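Local atomic coordinates of Mll8374 protein (Mesorhizobium loti, PDB entry 3B5E), a protein that is probably a carboxylesterase of the alpha/beta hydrolase family, hydrolysing carboxylic ester bonds, although its natural substrate is not established. Residues 83-89 / 145-150; 92-96 / 127-132. One frame throughout, in Å; residues are numbered along the deposited sequence. Where two conformers were deposited one is given.

Contact 1. Residues 83-89 / 145-150; sequences FEQKSIL and MPVLDH. With EDO (1,2-ethanediol), chain N.
The Gln85 amide lies with one face against the Asp149 carboxylate, the two planes only 5° apart and the chains crossing at about a right angle. At the amide's edge, in its plane, the Gln85 NE2 hydrogen bond runs almost straight to Val147 O at 2.9 Å. Gln85 OE1 accepts the Asp149 N-H in a bond of 2.8 Å, the donor standing well above the carbonyl plane. The edge of the Phe83 ring meets the selenium of Met145, present as selenomethionine, whereas Val147 CG1 approaches obliquely, 3.7 Å from Phe83 CD2.

A bend at chi2 (-67°) folds the Gln85 chain back, and NE2 gives its second hydrogen to Phe83 O at 3.1 Å. Both ends of the amide are thus engaged and its rotation is fixed. In this alpha/beta-hydrolase-like fold the contact ties the first turn of helix 85-106 to the loop after strand 138-142, on the side where Met145 comes near a putative Ser-His-Asp triad. With a leucine in place of Gln85, the Asp149 N-H would probably lose its acceptor and Val147 O one of its donors, leaving the loop freer to shift. Two waters add to the link: one joins Phe83 N to Val147 O, the other Gln85 OE1 to His150 N. Beneath the polar pairings Ile88 inserts CD1 beside Val147 CG2 (3.8 Å) and sets CG2 against Leu148 CD2. An ethanediol, probably from the crystallisation liquor, accepts the N-H of Lys86 at O1 (2.8 Å) and that of Gln85 at O2.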
loop_
_atom_site.group_PDB
_atom_site.type_symbol
_atom_site.label_atom_id
_atom_site.label_comp_id
_atom_site.label_asym_id
_atom_site.label_seq_id
_atom_site.Cartn_x
_atom_site.Cartn_y
_atom_site.Cartn_z
ATOM N N PHE A 83 14.759 9.073 2.354
ATOM C CA PHE A 83 14.885 7.689 1.945
ATOM C C PHE A 83 15.856 7.553 0.801
ATOM O O PHE A 83 16.043 8.493 0.010
ATOM C CB PHE A 83 13.508 7.127 1.614
ATOM C CG PHE A 83 12.549 7.295 2.740
ATOM C CD1 PHE A 83 12.582 6.417 3.805
ATOM C CD2 PHE A 83 11.690 8.375 2.785
ATOM C CE1 PHE A 83 11.753 6.584 4.880
ATOM C CE2 PHE A 83 10.872 8.569 3.870
ATOM C CZ PHE A 83 10.880 7.651 4.913
ATOM N N GLU A 84 16.492 6.388 0.716
ATOM C CA GLU A 84 17.484 6.124 -0.322
ATOM C C GLU A 84 16.759 5.933 -1.649
ATOM O O GLU A 84 15.988 4.997 -1.812
ATOM C CB GLU A 84 18.339 4.900 0.020
ATOM C CG GLU A 84 19.152 5.094 1.281
ATOM C CD GLU A 84 20.095 3.951 1.591
ATOM O OE1 GLU A 84 20.133 2.979 0.812
ATOM O OE2 GLU A 84 20.796 4.025 2.627
ATOM N N GLN A 85 17.029 6.826 -2.594
ATOM C CA GLN A 85 16.257 6.888 -3.808
ATOM C C GLN A 85 16.520 5.665 -4.678
ATOM O O GLN A 85 15.581 5.100 -5.221
ATOM C CB GLN A 85 16.532 8.197 -4.532
ATOM C CG GLN A 85 16.184 9.414 -3.732
ATOM C CD GLN A 85 14.708 9.558 -3.503
ATOM O OE1 GLN A 85 13.950 9.684 -4.453
ATOM N NE2 GLN A 85 14.295 9.566 -2.259
ATOM N N LYS A 86 17.778 5.222 -4.733
ATOM C CA LYS A 86 18.153 3.996 -5.446
ATOM C C LYS A 86 17.410 2.752 -4.895
ATOM O O LYS A 86 17.007 1.860 -5.647
ATOM C CB LYS A 86 19.686 3.835 -5.399
ATOM C CG LYS A 86 20.239 2.694 -6.190
ATOM N N SER A 87 17.207 2.726 -3.581
ATOM C CA SER A 87 16.436 1.695 -2.920
ATOM C C SER A 87 14.947 1.714 -3.270
ATOM O O SER A 87 14.361 0.669 -3.560
ATOM C CB SER A 87 16.647 1.774 -1.423
ATOM O OG SER A 87 16.028 0.675 -0.786
ATOM N N ILE A 88 14.345 2.898 -3.284
ATOM C CA ILE A 88 12.940 3.021 -3.683
ATOM C C ILE A 88 12.783 2.499 -5.108
ATOM O O ILE A 88 11.889 1.735 -5.405
ATOM C CB ILE A 88 12.411 4.486 -3.609
ATOM C CG1 ILE A 88 12.460 5.026 -2.164
ATOM C CG2 ILE A 88 10.943 4.592 -4.153
ATOM C CD1 ILE A 88 12.155 6.525 -1.988
ATOM N N LEU A 89 13.676 2.914 -5.981
ATOM C CA LEU A 89 13.581 2.512 -7.384
ATOM C C LEU A 89 13.700 0.977 -7.552
ATOM O O LEU A 89 12.901 0.372 -8.281
ATOM C CB LEU A 89 14.607 3.255 -8.221
ATOM C CG LEU A 89 14.202 4.609 -8.841
ATOM C CD1 LEU A 89 13.451 5.532 -7.886
ATOM C CD2 LEU A 89 15.434 5.303 -9.360
HETATM N N MSE A 145 3.429 9.808 3.037
HETATM C CA MSE A 145 4.139 11.049 2.778
HETATM C C MSE A 145 4.833 10.928 1.433
HETATM O O MSE A 145 5.012 9.826 0.950
HETATM C CB MSE A 145 5.156 11.355 3.898
HETATM C CG MSE A 145 6.361 10.430 3.953
HETATM SE SE MSE A 145 7.637 11.028 5.267
HETATM C CE MSE A 145 8.248 12.679 4.415
ATOM N N PRO A 146 5.204 12.066 0.803
ATOM C CA PRO A 146 6.064 11.990 -0.374
ATOM C C PRO A 146 7.455 11.491 0.008
ATOM O O PRO A 146 7.984 11.864 1.058
ATOM C CB PRO A 146 6.132 13.455 -0.881
ATOM C CG PRO A 146 4.973 14.169 -0.185
ATOM C CD PRO A 146 4.855 13.461 1.138
ATOM N N VAL A 147 7.998 10.617 -0.833
ATOM C CA VAL A 147 9.310 9.976 -0.604
ATOM C C VAL A 147 10.274 10.060 -1.791
ATOM O O VAL A 147 11.470 9.831 -1.622
ATOM C CB VAL A 147 9.170 8.487 -0.178
ATOM C CG1 VAL A 147 8.350 8.374 1.114
ATOM C CG2 VAL A 147 8.524 7.591 -1.283
ATOM N N LEU A 148 9.758 10.359 -2.985
ATOM C CA LEU A 148 10.545 10.396 -4.199
ATOM C C LEU A 148 11.038 11.801 -4.407
ATOM O O LEU A 148 10.266 12.730 -4.363
ATOM C CB LEU A 148 9.730 10.004 -5.431
ATOM C CG LEU A 148 9.630 8.545 -5.824
ATOM C CD1 LEU A 148 8.808 8.461 -7.137
ATOM C CD2 LEU A 148 11.043 7.956 -5.969
ATOM N N ASP A 149 12.323 11.959 -4.647
ATOM C CA ASP A 149 12.865 13.280 -4.919
ATOM C C ASP A 149 12.557 13.755 -6.336
ATOM O O ASP A 149 12.315 14.937 -6.541
ATOM C CB ASP A 149 14.386 13.302 -4.741
ATOM C CG ASP A 149 14.824 13.145 -3.283
ATOM O OD1 ASP A 149 13.967 13.267 -2.363
ATOM O OD2 ASP A 149 16.047 12.879 -3.095
ATOM N N HIS A 150 12.628 12.860 -7.307
ATOM C CA HIS A 150 12.315 13.205 -8.681
ATOM C C HIS A 150 11.186 12.277 -9.133
ATOM O O HIS A 150 11.258 11.048 -8.979
ATOM C CB HIS A 150 13.561 13.125 -9.573
ATOM C CG HIS A 150 14.708 13.957 -9.070
ATOM N ND1 HIS A 150 14.594 15.310 -8.815
ATOM C CD2 HIS A 150 15.982 13.622 -8.746
ATOM C CE1 HIS A 150 15.748 15.773 -8.368
ATOM N NE2 HIS A 150 16.607 14.770 -8.316
HETATM C C1 EDO N . 20.796 7.572 -3.151
HETATM O O1 EDO N . 20.081 6.677 -3.986
HETATM C C2 EDO N . 19.999 8.859 -3.049
HETATM O O2 EDO N . 19.163 8.748 -1.909
HETATM O O HOH W 1 12.979 10.663 0.622
HETATM O O HOH W 2 14.105 10.320 -7.095
#

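Contact 2. Residues 92-96 / 127-132; sequences TAAFA and SLMLLH
Ser127 O, on a residue that packs against Thr92, takes the N-H of Leu131 at 2.8 Å and, in a weak bond, that of Leu130, as helix 120-131 nears its end. This helix and helix 85-106 are neighbours in an alpha/beta-hydrolase-like fold, where helix 120-131 leaves the putative nucleophile elbow. Their short segments cross nearly perpendicularly, at -86°, with the axes 9.8 Å apart.

The interface is made of side-chain packing. Thr92 sits at the crossing: its CG2, anti to the backbone N, is directed onto the backbone of Leu128, while OG1 is turned back to the Ile88 carbonyl of its own helix. The CG2 to Leu128 CA approach looks tight, but Thr92 was modelled in two conformers and the strain is therefore doubtful. Ser127 likewise spends its hydroxyl within its own helix, on Asn123 O, and offers CB to the Thr92 side chain.

Leu128 divides its two methyls between two residues. With CG anti to the backbone N (chi1 180°), the branch reaches across to helix 85-106, where CD1 rests 3.6 Å from Ala96 CB and CD2 touches the rim of the Phe95 ring in its plane, 3.9 Å from CD2 of that phenylalanine. Phe18, edge-to-face, and Leu124 also pack on Phe95.

His132, the first residue to leave helical geometry, turns its imidazole onto helix 85-106. Ala96 CB lies over one ring face in a CH-pi contact, 4.1 Å from the centroid and 23° off the normal. At the far end of the same ring, His132 NE2 comes within 3.5 Å of Ala93 CA.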
loop_
_atom_site.group_PDB
_atom_site.type_symbol
_atom_site.label_atom_id
_atom_site.label_comp_id
_atom_site.label_asym_id
_atom_site.label_seq_id
_atom_site.Cartn_x
_atom_site.Cartn_y
_atom_site.Cartn_z
ATOM N N THR A 92 10.677 -0.932 -5.737
ATOM C CA THR A 92 9.440 -0.678 -6.451
ATOM C C THR A 92 9.423 -1.477 -7.779
ATOM O O THR A 92 8.393 -2.051 -8.146
ATOM C CB THR A 92 9.197 0.847 -6.639
ATOM O OG1 THR A 92 9.298 1.523 -5.372
ATOM C CG2 THR A 92 7.841 1.127 -7.237
ATOM N N ALA A 93 10.564 -1.543 -8.473
ATOM C CA ALA A 93 10.707 -2.346 -9.698
ATOM C C ALA A 93 10.498 -3.827 -9.402
ATOM O O ALA A 93 9.789 -4.537 -10.139
ATOM C CB ALA A 93 12.081 -2.121 -10.341
ATOM N N ALA A 94 11.138 -4.302 -8.338
ATOM C CA ALA A 94 10.980 -5.680 -7.905
ATOM C C ALA A 94 9.526 -5.972 -7.566
ATOM O O ALA A 94 8.985 -7.004 -7.987
ATOM C CB ALA A 94 11.899 -5.989 -6.735
ATOM N N PHE A 95 8.876 -5.067 -6.839
ATOM C CA PHE A 95 7.482 -5.295 -6.441
ATOM C C PHE A 95 6.484 -5.314 -7.617
ATOM O O PHE A 95 5.523 -6.114 -7.610
ATOM C CB PHE A 95 7.055 -4.303 -5.378
ATOM C CG PHE A 95 5.780 -4.689 -4.688
ATOM C CD1 PHE A 95 5.788 -5.631 -3.661
ATOM C CD2 PHE A 95 4.569 -4.147 -5.102
ATOM C CE1 PHE A 95 4.609 -6.002 -3.024
ATOM C CE2 PHE A 95 3.382 -4.505 -4.476
ATOM C CZ PHE A 95 3.401 -5.451 -3.444
ATOM N N ALA A 96 6.726 -4.443 -8.596
ATOM C CA ALA A 96 5.952 -4.372 -9.825
ATOM C C ALA A 96 5.965 -5.744 -10.519
ATOM O O ALA A 96 4.899 -6.309 -10.829
ATOM C CB ALA A 96 6.509 -3.270 -10.747
ATOM N N SER A 127 4.868 5.206 -4.705
ATOM C CA SER A 127 6.032 5.128 -5.606
ATOM C C SER A 127 5.799 4.198 -6.799
ATOM O O SER A 127 6.235 4.484 -7.907
ATOM C CB SER A 127 7.261 4.648 -4.821
ATOM O OG SER A 127 7.593 5.627 -3.881
ATOM N N LEU A 128 5.128 3.076 -6.527
ATOM C CA LEU A 128 4.771 2.118 -7.551
ATOM C C LEU A 128 3.896 2.787 -8.601
ATOM O O LEU A 128 4.125 2.615 -9.800
ATOM C CB LEU A 128 4.086 0.901 -6.924
ATOM C CG LEU A 128 3.622 -0.239 -7.841
ATOM C CD1 LEU A 128 4.798 -0.919 -8.587
ATOM C CD2 LEU A 128 2.785 -1.225 -7.024
HETATM N N MSE A 129 2.880 3.529 -8.156
HETATM C CA MSE A 129 2.005 4.267 -9.085
HETATM C C MSE A 129 2.779 5.227 -9.996
HETATM O O MSE A 129 2.490 5.324 -11.181
HETATM C CB MSE A 129 0.933 5.078 -8.331
HETATM C CG MSE A 129 -0.098 4.232 -7.606
HETATM SE SE MSE A 129 -1.185 5.360 -6.378
HETATM C CE MSE A 129 -1.482 6.733 -7.586
ATOM N N LEU A 130 3.760 5.929 -9.432
ATOM C CA LEU A 130 4.470 6.972 -10.165
ATOM C C LEU A 130 5.569 6.423 -11.045
ATOM O O LEU A 130 5.841 6.969 -12.105
ATOM C CB LEU A 130 5.014 8.000 -9.185
ATOM C CG LEU A 130 3.914 8.874 -8.560
ATOM C CD1 LEU A 130 4.430 9.479 -7.275
ATOM C CD2 LEU A 130 3.419 9.938 -9.554
ATOM N N LEU A 131 6.166 5.315 -10.632
ATOM C CA LEU A 131 7.294 4.744 -11.343
ATOM C C LEU A 131 6.909 3.601 -12.307
ATOM O O LEU A 131 7.642 3.352 -13.260
ATOM C CB LEU A 131 8.339 4.260 -10.343
ATOM C CG LEU A 131 9.044 5.308 -9.469
ATOM C CD1 LEU A 131 9.848 4.644 -8.369
ATOM C CD2 LEU A 131 9.981 6.246 -10.283
ATOM N N HIS A 132 5.793 2.908 -12.056
ATOM C CA HIS A 132 5.398 1.737 -12.821
ATOM C C HIS A 132 3.934 1.793 -13.113
ATOM O O HIS A 132 3.166 1.060 -12.524
ATOM C CB HIS A 132 5.748 0.471 -12.071
ATOM C CG HIS A 132 7.215 0.329 -11.863
ATOM N ND1 HIS A 132 8.049 -0.162 -12.835
ATOM C CD2 HIS A 132 8.015 0.718 -10.842
ATOM C CE1 HIS A 132 9.297 -0.133 -12.397
ATOM N NE2 HIS A 132 9.307 0.425 -11.204
#

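Overall arrangement
Both contacts draw on helix 85-106: contact 1 at its first turn, contact 2 about two turns further along. Contact 2 is the more deeply buried, its centre about 11 Å from the centre of the chain against about 15 Å for contact 1, and it joins two helices through methyls and rings. Contact 1, helix against loop and partly open to solvent, adds direct hydrogen bonds and bridging waters to its apolar packing. The two meet, with centres about 11 Å apart, where Val147 CG2 lies 3.4 Å from Ser127 OG and Leu89 packs on Leu131, so that helix 120-131 packs against parts of both segments of contact 1.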